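Local coordinates for protein hydrogenase maturation factor (Thermoanaerobacter tengcongensis, PDB 3VTH) that probably transfers the carbamoyl group of carbamoyl phosphate, at the expense of ATP, to the C-terminal cysteine of HypE during [NiFe]-hydrogenase maturation, at residues 458-463 with 739-744; 481-486 with 732-737; 519-524 with 530-535. One frame throughout, in Å; residues are numbered along the deposited sequence.

Contact 1: 458-463 with 739-744; sequences AHDMHK and LGQAVI. With PO4 (phosphate ion), chain M.
The carboxamide of Q741 turns its nitrogen end to the backbone where H459 passes into D460, with NE2 3.6 Å from C of H459, while its oxygen OE1 takes the backbone N-H of G406. The imidazole of H462 meets the phosphate ion at its edge, CE1 lying 3.1 Å from the phosphate oxygen O2, and stacks on Y465; the hydrogen bond from NE2 to phosphate O4 is weak, and the ion probably comes from the crystallisation liquor. ND1 of H459 gives its N-H to the carbonyl O of D460 at 2.8 Å; that oxygen lies close to the imidazole plane, while the donor stands above the carbonyl plane. On the carboxylate of D460, OD2 uses its anti lone pair for N of H462 (2.9 Å), which makes an Asx turn as the strand ends. Between helix and strand, CB of A458 lies 4.1 Å from CB of Q741; so small a side chain lets helix 737-749 lie close. Q741 then runs extended past CG, chi2 170°, long enough to carry its amide across from the helix to the H459-D460 backbone. NE2 of Q741 and N of D460, both donors, lie near each other without bonding. A water joins the two sides instead, giving to OD1 of D460 at 2.7 Å and accepting from NE2 of Q741 at 3.0 Å. OD1 of D460 also accepts from ND1 of the iron ligand H483, so Q741 reaches this second-shell carboxylate through one water, consistent with an indirect part in setting that ligand's orientation.

Contact 2: 481-486 with 732-737; sequences VQHHHA and CNDGGI. With FE (Fe (III) ion), chain I; AP2 (phosphomethylphosphonic acid adenosyl ester), chain H.
Tightest is the meeting of I737 and H483: CD1 of I737 stands over the imidazole face, 3.8 Å from the ring centroid and 13° off its normal, and lies only 3.3 Å from the carbonyl O of H483. CG1 of I737 is anti to its carbonyl carbon, and a second turn at chi2 (-72°) brings CD1 over the ring. This branch is slim enough to fit between the ring and A486, whose CB touches CD1 at 3.9 Å. At the NE2 corner of the ring the link runs through iron. NE2 of H483 and OD1 of D734 each bind the metal at 2.2 Å, and H487 and D507 supply the remaining protein ligands. The ring and carboxylate planes stand 67° apart. Around D734 the packing thins out: G735 and G736, lacking side chains, add almost nothing, and C732, partly exposed, lies beyond the contact. That turn has its own support: OD1 of N733 takes N of G735 at 2.8 Å, an Asx turn. Backbone N of D734 donates to O1A of the nucleotide analogue at 3.0 Å. O2B and O2A of the analogue are also on the iron, so metal and main chain both hold its two phosphonate groups.

Contact 3: 519-524 with 530-535; sequences GAEILV and FERIAH
R532 begins its path beside L523, its CB 4.2 Å from CD2 of that leucine, and CG is equally near this methyl and OE2 of E521. CG is anti to the backbone N (chi1 -167°), and the chain stays extended as far as NE, which carries the guanidinium along the sheet to E521. CD passes 4.0 Å from OE2 of E521. Beyond it, NE and NH2 both grip that one oxygen, at 2.8 and 2.9 Å, a side-on salt bridge with the carboxylate and guanidinium planes 33° apart. CD2 of H535 lies 3.6 Å above the guanidinium plane, and W518 makes a cation-pi contact with the same group; NH2 also has the hydroxyl of Y538, and NH1 a long, weak ion pair with D514. E521 is bent at chi2, and its other oxygen, OE1, accepts the backbone N-H groups of G519 and A520 from opposite faces and is also hydrogen-bonded to the hydroxyl of S595. This buried acid therefore joins the arginine to the corner at A520, where the backbone angles of G519 suit a residue without CB. I522, V524, I533 and A534 pack against helix 666-692, CG2 of V524 meeting CG1 of I533 at 3.6 Å. The strands pair antiparallel, but I533 and A534 both donate to the carbonyl O of I522, at 2.8 and 3.2 Å from their N atoms. That is a classic beta bulge in a beta hairpin of the Kae1-like domain, a member of the actin-ATPase clan.

In the fold
Of the segments in these contacts, the one on strand 456-460 comes first and the one on helix 737-749 last, so contact 1 closes the outermost loop, 275 residues long. Contact 2 nests inside it, joining the start of helix 483-494 to the turn that leads into that final helix. Contact 3, a hairpin with five residues between its segments, nests inside both; no loops cross. Contacts 1 and 2 touch directly: N of V481 is probably hydrogen-bonded to O of H459, and I744 packs on V481 and H485. Contact 2 reaches contact 3 where H485 and Q482 meet F530. Contacts 1 and 2 join the two Kae1-like subdomains beside the iron site; contact 3 lies within the second.

Contact 1: 458-463 with 739-744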
loop_
_atom_site.group_PDB
_atom_site.type_symbol
_atom_site.label_atom_id
_atom_site.label_comp_id
_atom_site.label_asym_id
_atom_site.label_seq_id
_atom_site.Cartn_x
_atom_site.Cartn_y
_atom_site.Cartn_z
ATOM N N ALA A 458 -0.856 19.060 -8.586
ATOM C CA ALA A 458 -1.809 19.182 -7.500
ATOM C C ALA A 458 -1.077 18.899 -6.188
ATOM O O ALA A 458 -0.203 18.009 -6.113
ATOM C CB ALA A 458 -2.976 18.209 -7.678
ATOM N N HIS A 459 -1.421 19.674 -5.166
ATOM C CA HIS A 459 -0.720 19.576 -3.887
ATOM C C HIS A 459 -1.650 19.933 -2.736
ATOM O O HIS A 459 -2.729 20.517 -2.946
ATOM C CB HIS A 459 0.518 20.492 -3.892
ATOM C CG HIS A 459 0.197 21.953 -3.980
ATOM N ND1 HIS A 459 -0.132 22.717 -2.875
ATOM C CD2 HIS A 459 0.160 22.788 -5.041
ATOM C CE1 HIS A 459 -0.354 23.964 -3.259
ATOM N NE2 HIS A 459 -0.178 24.032 -4.570
ATOM N N ASP A 460 -1.229 19.579 -1.523
ATOM C CA ASP A 460 -1.974 19.893 -0.323
ATOM C C ASP A 460 -1.906 21.387 -0.015
ATOM O O ASP A 460 -0.903 22.057 -0.312
ATOM C CB ASP A 460 -1.392 19.114 0.868
ATOM C CG ASP A 460 -2.407 18.919 1.995
ATOM O OD1 ASP A 460 -3.025 17.841 2.056
ATOM O OD2 ASP A 460 -2.570 19.832 2.833
ATOM N N MET A 461 -2.959 21.913 0.613
ATOM C CA MET A 461 -2.919 23.307 1.073
ATOM C C MET A 461 -1.841 23.571 2.127
ATOM O O MET A 461 -1.417 24.710 2.280
ATOM C CB MET A 461 -4.277 23.756 1.599
ATOM C CG MET A 461 -5.346 23.839 0.529
ATOM S SD MET A 461 -6.964 24.199 1.227
ATOM C CE MET A 461 -7.838 24.575 -0.288
ATOM N N HIS A 462 -1.419 22.529 2.859
ATOM C CA HIS A 462 -0.381 22.679 3.897
ATOM C C HIS A 462 0.917 23.177 3.259
ATOM O O HIS A 462 1.513 22.468 2.447
ATOM C CB HIS A 462 -0.135 21.332 4.609
ATOM C CG HIS A 462 0.658 21.445 5.876
ATOM N ND1 HIS A 462 0.185 20.992 7.093
ATOM C CD2 HIS A 462 1.896 21.935 6.114
ATOM C CE1 HIS A 462 1.091 21.214 8.029
ATOM N NE2 HIS A 462 2.140 21.786 7.463
ATOM N N LYS A 463 1.364 24.378 3.631
ATOM C CA LYS A 463 2.560 24.969 2.995
ATOM C C LYS A 463 3.890 24.403 3.523
ATOM O O LYS A 463 4.935 24.631 2.924
ATOM C CB LYS A 463 2.579 26.501 3.163
ATOM C CG LYS A 463 1.306 27.239 2.738
ATOM C CD LYS A 463 1.425 28.729 3.065
ATOM C CE LYS A 463 0.133 29.497 2.768
ATOM N NZ LYS A 463 -0.261 29.355 1.331
ATOM N N LEU A 739 -4.059 10.081 -4.867
ATOM C CA LEU A 739 -5.121 9.698 -5.799
ATOM C C LEU A 739 -6.301 10.689 -5.758
ATOM O O LEU A 739 -6.834 11.082 -6.814
ATOM C CB LEU A 739 -5.595 8.267 -5.550
ATOM C CG LEU A 739 -6.747 7.789 -6.436
ATOM C CD1 LEU A 739 -6.341 7.739 -7.971
ATOM C CD2 LEU A 739 -7.273 6.452 -5.975
ATOM N N GLY A 740 -6.688 11.095 -4.545
ATOM C CA GLY A 740 -7.732 12.104 -4.368
ATOM C C GLY A 740 -7.350 13.452 -4.964
ATOM O O GLY A 740 -8.166 14.067 -5.671
ATOM N N GLN A 741 -6.120 13.909 -4.694
ATOM C CA GLN A 741 -5.618 15.153 -5.292
ATOM C C GLN A 741 -5.687 15.087 -6.810
ATOM O O GLN A 741 -6.056 16.064 -7.457
ATOM C CB GLN A 741 -4.161 15.433 -4.910
ATOM C CG GLN A 741 -3.893 15.697 -3.427
ATOM C CD GLN A 741 -2.405 15.711 -3.108
ATOM O OE1 GLN A 741 -1.601 15.055 -3.792
ATOM N NE2 GLN A 741 -2.028 16.447 -2.046
ATOM N N ALA A 742 -5.308 13.935 -7.364
ATOM C CA ALA A 742 -5.273 13.739 -8.819
ATOM C C ALA A 742 -6.650 13.861 -9.446
ATOM O O ALA A 742 -6.811 14.569 -10.429
ATOM C CB ALA A 742 -4.630 12.385 -9.183
ATOM N N VAL A 743 -7.655 13.192 -8.885
ATOM C CA VAL A 743 -8.986 13.236 -9.512
ATOM C C VAL A 743 -9.704 14.553 -9.253
ATOM O O VAL A 743 -10.520 14.977 -10.054
ATOM C CB VAL A 743 -9.889 12.021 -9.171
ATOM C CG1 VAL A 743 -9.247 10.737 -9.709
ATOM C CG2 VAL A 743 -10.168 11.932 -7.646
ATOM N N ILE A 744 -9.395 15.208 -8.137
ATOM C CA ILE A 744 -9.962 16.530 -7.900
ATOM C C ILE A 744 -9.422 17.531 -8.917
ATOM O O ILE A 744 -10.177 18.304 -9.525
ATOM C CB ILE A 744 -9.689 17.022 -6.463
ATOM C CG1 ILE A 744 -10.574 16.258 -5.484
ATOM C CG2 ILE A 744 -9.968 18.550 -6.354
ATOM C CD1 ILE A 744 -10.090 16.346 -4.038
HETATM P P PO4 M . 4.009 21.749 11.016
HETATM O O1 PO4 M . 4.733 20.504 11.472
HETATM O O2 PO4 M . 2.557 21.412 10.751
HETATM O O3 PO4 M . 4.089 22.794 12.105
HETATM O O4 PO4 M . 4.655 22.261 9.745
HETATM O O HOH W 1 -4.263 17.393 -0.320
#

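Contact 2: 481-486 with 732-737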
loop_
_atom_site.group_PDB
_atom_site.type_symbol
_atom_site.label_atom_id
_atom_site.label_comp_id
_atom_site.label_asym_id
_atom_site.label_seq_id
_atom_site.Cartn_x
_atom_site.Cartn_y
_atom_site.Cartn_z
ATOM N N VAL A 481 -5.304 21.499 -2.942
ATOM C CA VAL A 481 -6.380 20.583 -2.600
ATOM C C VAL A 481 -6.407 20.430 -1.078
ATOM O O VAL A 481 -5.393 20.103 -0.459
ATOM C CB VAL A 481 -6.171 19.196 -3.271
ATOM C CG1 VAL A 481 -7.243 18.200 -2.816
ATOM C CG2 VAL A 481 -6.138 19.340 -4.815
ATOM N N GLN A 482 -7.561 20.691 -0.472
ATOM C CA GLN A 482 -7.668 20.544 0.972
ATOM C C GLN A 482 -7.544 19.054 1.321
ATOM O O GLN A 482 -8.078 18.205 0.620
ATOM C CB GLN A 482 -8.970 21.140 1.496
ATOM C CG GLN A 482 -8.918 21.418 3.011
ATOM C CD GLN A 482 -9.185 20.179 3.854
ATOM O OE1 GLN A 482 -9.989 19.325 3.479
ATOM N NE2 GLN A 482 -8.519 20.083 5.006
ATOM N N HIS A 483 -6.830 18.768 2.412
ATOM C CA HIS A 483 -6.423 17.403 2.803
ATOM C C HIS A 483 -7.584 16.418 2.928
ATOM O O HIS A 483 -7.526 15.295 2.420
ATOM C CB HIS A 483 -5.680 17.479 4.143
ATOM C CG HIS A 483 -5.043 16.189 4.561
ATOM N ND1 HIS A 483 -3.790 15.804 4.131
ATOM C CD2 HIS A 483 -5.471 15.209 5.397
ATOM C CE1 HIS A 483 -3.477 14.641 4.677
ATOM N NE2 HIS A 483 -4.478 14.260 5.449
ATOM N N HIS A 484 -8.633 16.830 3.639
ATOM C CA HIS A 484 -9.758 15.952 3.890
ATOM C C HIS A 484 -10.625 15.750 2.667
ATOM O O HIS A 484 -11.132 14.652 2.448
ATOM C CB HIS A 484 -10.500 16.392 5.160
ATOM C CG HIS A 484 -9.588 16.390 6.344
ATOM N ND1 HIS A 484 -8.839 17.490 6.702
ATOM C CD2 HIS A 484 -9.191 15.382 7.160
ATOM C CE1 HIS A 484 -8.062 17.179 7.723
ATOM N NE2 HIS A 484 -8.259 15.907 8.021
ATOM N N HIS A 485 -10.761 16.796 1.856
ATOM C CA HIS A 485 -11.394 16.660 0.562
ATOM C C HIS A 485 -10.665 15.570 -0.237
ATOM O O HIS A 485 -11.309 14.699 -0.816
ATOM C CB HIS A 485 -11.406 18.023 -0.165
ATOM C CG HIS A 485 -12.195 18.039 -1.441
ATOM N ND1 HIS A 485 -12.005 19.000 -2.409
ATOM C CD2 HIS A 485 -13.164 17.214 -1.912
ATOM C CE1 HIS A 485 -12.825 18.771 -3.421
ATOM N NE2 HIS A 485 -13.524 17.684 -3.152
ATOM N N ALA A 486 -9.331 15.611 -0.256
ATOM C CA ALA A 486 -8.533 14.607 -0.973
ATOM C C ALA A 486 -8.756 13.177 -0.463
ATOM O O ALA A 486 -8.853 12.255 -1.270
ATOM C CB ALA A 486 -7.055 14.965 -0.932
ATOM N N CYS A 732 -6.903 4.407 3.274
ATOM C CA CYS A 732 -7.663 5.519 3.815
ATOM C C CYS A 732 -6.713 6.445 4.578
ATOM O O CYS A 732 -7.067 7.578 4.884
ATOM C CB CYS A 732 -8.813 5.027 4.725
ATOM S SG CYS A 732 -8.259 4.095 6.186
ATOM N N ASN A 733 -5.504 5.962 4.873
ATOM C CA ASN A 733 -4.469 6.834 5.461
ATOM C C ASN A 733 -3.825 7.728 4.393
ATOM O O ASN A 733 -4.243 7.703 3.239
ATOM C CB ASN A 733 -3.431 6.036 6.262
ATOM C CG ASN A 733 -2.597 5.094 5.385
ATOM O OD1 ASN A 733 -2.086 5.483 4.323
ATOM N ND2 ASN A 733 -2.446 3.853 5.840
ATOM N N ASP A 734 -2.820 8.513 4.774
ATOM C CA ASP A 734 -2.254 9.496 3.841
ATOM C C ASP A 734 -1.587 8.928 2.588
ATOM O O ASP A 734 -1.304 9.676 1.647
ATOM C CB ASP A 734 -1.313 10.466 4.566
ATOM C CG ASP A 734 -2.073 11.528 5.354
ATOM O OD1 ASP A 734 -3.318 11.472 5.386
ATOM O OD2 ASP A 734 -1.427 12.431 5.926
ATOM N N GLY A 735 -1.327 7.620 2.602
ATOM C CA GLY A 735 -0.893 6.879 1.394
ATOM C C GLY A 735 -1.868 7.023 0.239
ATOM O O GLY A 735 -1.476 6.908 -0.916
ATOM N N GLY A 736 -3.138 7.287 0.542
ATOM C CA GLY A 736 -4.151 7.434 -0.521
ATOM C C GLY A 736 -4.388 8.866 -1.007
ATOM O O GLY A 736 -5.043 9.066 -2.017
ATOM N N ILE A 737 -3.819 9.858 -0.319
ATOM C CA ILE A 737 -4.088 11.284 -0.595
ATOM C C ILE A 737 -3.807 11.690 -2.063
ATOM O O ILE A 737 -4.589 12.406 -2.658
ATOM C CB ILE A 737 -3.279 12.169 0.388
ATOM C CG1 ILE A 737 -3.937 12.173 1.789
ATOM C CG2 ILE A 737 -3.040 13.563 -0.136
ATOM C CD1 ILE A 737 -5.253 12.972 1.900
HETATM FE FE FE I . -4.915 12.423 6.597
HETATM P PB AP2 H . -2.763 12.819 9.010
HETATM O O1B AP2 H . -3.404 12.616 10.361
HETATM O O2B AP2 H . -3.676 13.212 7.890
HETATM O O3B AP2 H . -1.491 13.624 9.105
HETATM C C3A AP2 H . -2.186 11.150 8.602
HETATM P PA AP2 H . -3.498 9.931 8.302
HETATM O O1A AP2 H . -2.683 8.767 7.756
HETATM O O2A AP2 H . -4.701 10.421 7.534
HETATM O "O5'" AP2 H . -4.060 9.569 9.776
HETATM C "C5'" AP2 H . -3.201 8.843 10.649
HETATM C "C4'" AP2 H . -3.818 8.981 12.022
HETATM O "O4'" AP2 H . -4.988 8.167 12.105
HETATM C "C3'" AP2 H . -2.907 8.477 13.124
HETATM O "O3'" AP2 H . -1.908 9.451 13.444
HETATM C "C2'" AP2 H . -3.923 8.246 14.224
HETATM O "O2'" AP2 H . -4.161 9.517 14.841
HETATM C "C1'" AP2 H . -5.165 7.756 13.467
HETATM N N9 AP2 H . -5.216 6.274 13.621
HETATM C C8 AP2 H . -4.327 5.360 13.158
HETATM N N7 AP2 H . -4.663 4.096 13.533
HETATM C C5 AP2 H . -5.797 4.184 14.254
HETATM C C6 AP2 H . -6.695 3.233 14.957
HETATM N N6 AP2 H . -6.449 1.899 14.955
HETATM N N1 AP2 H . -7.772 3.754 15.608
HETATM C C2 AP2 H . -8.053 5.075 15.610
HETATM N N3 AP2 H . -7.271 5.993 15.002
HETATM C C4 AP2 H . -6.153 5.613 14.322
#

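Contact 3: 519-524 with 530-535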
loop_
_atom_site.group_PDB
_atom_site.type_symbol
_atom_site.label_atom_id
_atom_site.label_comp_id
_atom_site.label_asym_id
_atom_site.label_seq_id
_atom_site.Cartn_x
_atom_site.Cartn_y
_atom_site.Cartn_z
ATOM N N GLY A 519 -9.563 17.094 10.950
ATOM C CA GLY A 519 -9.347 15.650 11.196
ATOM C C GLY A 519 -10.523 14.933 11.829
ATOM O O GLY A 519 -10.447 13.743 12.134
ATOM N N ALA A 520 -11.620 15.654 12.017
ATOM C CA ALA A 520 -12.859 15.046 12.455
ATOM C C ALA A 520 -13.988 15.775 11.759
ATOM O O ALA A 520 -14.821 16.433 12.400
ATOM C CB ALA A 520 -12.981 15.134 13.972
ATOM N N GLU A 521 -14.006 15.646 10.436
ATOM C CA GLU A 521 -14.822 16.500 9.579
ATOM C C GLU A 521 -15.906 15.718 8.857
ATOM O O GLU A 521 -15.686 14.576 8.453
ATOM C CB GLU A 521 -13.937 17.166 8.515
ATOM C CG GLU A 521 -12.583 17.666 9.053
ATOM C CD GLU A 521 -12.757 18.638 10.187
ATOM O OE1 GLU A 521 -12.130 18.429 11.255
ATOM O OE2 GLU A 521 -13.548 19.593 10.016
ATOM N N ILE A 522 -17.070 16.345 8.706
ATOM C CA ILE A 522 -18.076 15.857 7.781
ATOM C C ILE A 522 -18.243 16.917 6.714
ATOM O O ILE A 522 -18.509 18.092 6.995
ATOM C CB ILE A 522 -19.472 15.567 8.411
ATOM C CG1 ILE A 522 -19.373 14.860 9.761
ATOM C CG2 ILE A 522 -20.361 14.770 7.415
ATOM C CD1 ILE A 522 -18.776 13.546 9.745
ATOM N N LEU A 523 -18.056 16.487 5.483
ATOM C CA LEU A 523 -18.168 17.360 4.338
ATOM C C LEU A 523 -19.326 16.901 3.484
ATOM O O LEU A 523 -19.742 15.737 3.549
ATOM C CB LEU A 523 -16.888 17.264 3.502
ATOM C CG LEU A 523 -15.558 17.347 4.247
ATOM C CD1 LEU A 523 -14.393 17.206 3.248
ATOM C CD2 LEU A 523 -15.467 18.682 5.040
ATOM N N VAL A 524 -19.855 17.820 2.690
ATOM C CA VAL A 524 -20.572 17.427 1.498
ATOM C C VAL A 524 -19.662 17.832 0.344
ATOM O O VAL A 524 -19.323 19.008 0.199
ATOM C CB VAL A 524 -21.942 18.097 1.396
ATOM C CG1 VAL A 524 -22.549 17.847 0.021
ATOM C CG2 VAL A 524 -22.870 17.583 2.512
ATOM N N PHE A 530 -15.968 21.223 -1.910
ATOM C CA PHE A 530 -16.463 20.665 -0.661
ATOM C C PHE A 530 -17.135 21.749 0.165
ATOM O O PHE A 530 -16.822 22.936 0.020
ATOM C CB PHE A 530 -15.329 19.987 0.127
ATOM C CG PHE A 530 -14.397 20.956 0.805
ATOM C CD1 PHE A 530 -14.651 21.402 2.111
ATOM C CD2 PHE A 530 -13.277 21.425 0.153
ATOM C CE1 PHE A 530 -13.797 22.317 2.737
ATOM C CE2 PHE A 530 -12.414 22.322 0.781
ATOM C CZ PHE A 530 -12.672 22.767 2.070
ATOM N N GLU A 531 -18.088 21.339 0.994
ATOM C CA GLU A 531 -18.665 22.209 2.007
ATOM C C GLU A 531 -18.467 21.508 3.351
ATOM O O GLU A 531 -18.778 20.332 3.487
ATOM C CB GLU A 531 -20.157 22.490 1.741
ATOM C CG GLU A 531 -20.794 23.348 2.866
ATOM C CD GLU A 531 -22.282 23.691 2.665
ATOM O OE1 GLU A 531 -22.908 23.214 1.689
ATOM O OE2 GLU A 531 -22.824 24.439 3.511
ATOM N N ARG A 532 -17.930 22.227 4.329
ATOM C CA ARG A 532 -17.719 21.673 5.654
ATOM C C ARG A 532 -19.023 21.778 6.431
ATOM O O ARG A 532 -19.540 22.876 6.634
ATOM C CB ARG A 532 -16.641 22.468 6.376
ATOM C CG ARG A 532 -16.133 21.795 7.639
ATOM C CD ARG A 532 -15.368 22.826 8.464
ATOM N NE ARG A 532 -14.526 22.188 9.468
ATOM C CZ ARG A 532 -13.841 22.863 10.376
ATOM N NH1 ARG A 532 -13.918 24.198 10.413
ATOM N NH2 ARG A 532 -13.092 22.203 11.245
ATOM N N ILE A 533 -19.552 20.643 6.878
ATOM C CA ILE A 533 -20.880 20.621 7.491
ATOM C C ILE A 533 -20.790 20.470 9.003
ATOM O O ILE A 533 -21.592 21.049 9.739
ATOM C CB ILE A 533 -21.750 19.482 6.913
ATOM C CG1 ILE A 533 -21.803 19.570 5.379
ATOM C CG2 ILE A 533 -23.169 19.492 7.524
ATOM C CD1 ILE A 533 -22.483 20.836 4.855
ATOM N N ALA A 534 -19.821 19.681 9.461
ATOM C CA ALA A 534 -19.720 19.356 10.894
ATOM C C ALA A 534 -18.270 19.077 11.273
ATOM O O ALA A 534 -17.474 18.673 10.436
ATOM C CB ALA A 534 -20.616 18.142 11.256
ATOM N N HIS A 535 -17.937 19.333 12.535
ATOM C CA HIS A 535 -16.598 19.069 13.051
ATOM C C HIS A 535 -16.637 18.988 14.571
ATOM O O HIS A 535 -17.674 19.220 15.168
ATOM C CB HIS A 535 -15.610 20.147 12.575
ATOM C CG HIS A 535 -15.914 21.530 13.068
ATOM N ND1 HIS A 535 -15.362 22.043 14.223
ATOM C CD2 HIS A 535 -16.661 22.532 12.533
ATOM C CE1 HIS A 535 -15.778 23.287 14.396
ATOM N NE2 HIS A 535 -16.564 23.609 13.385
#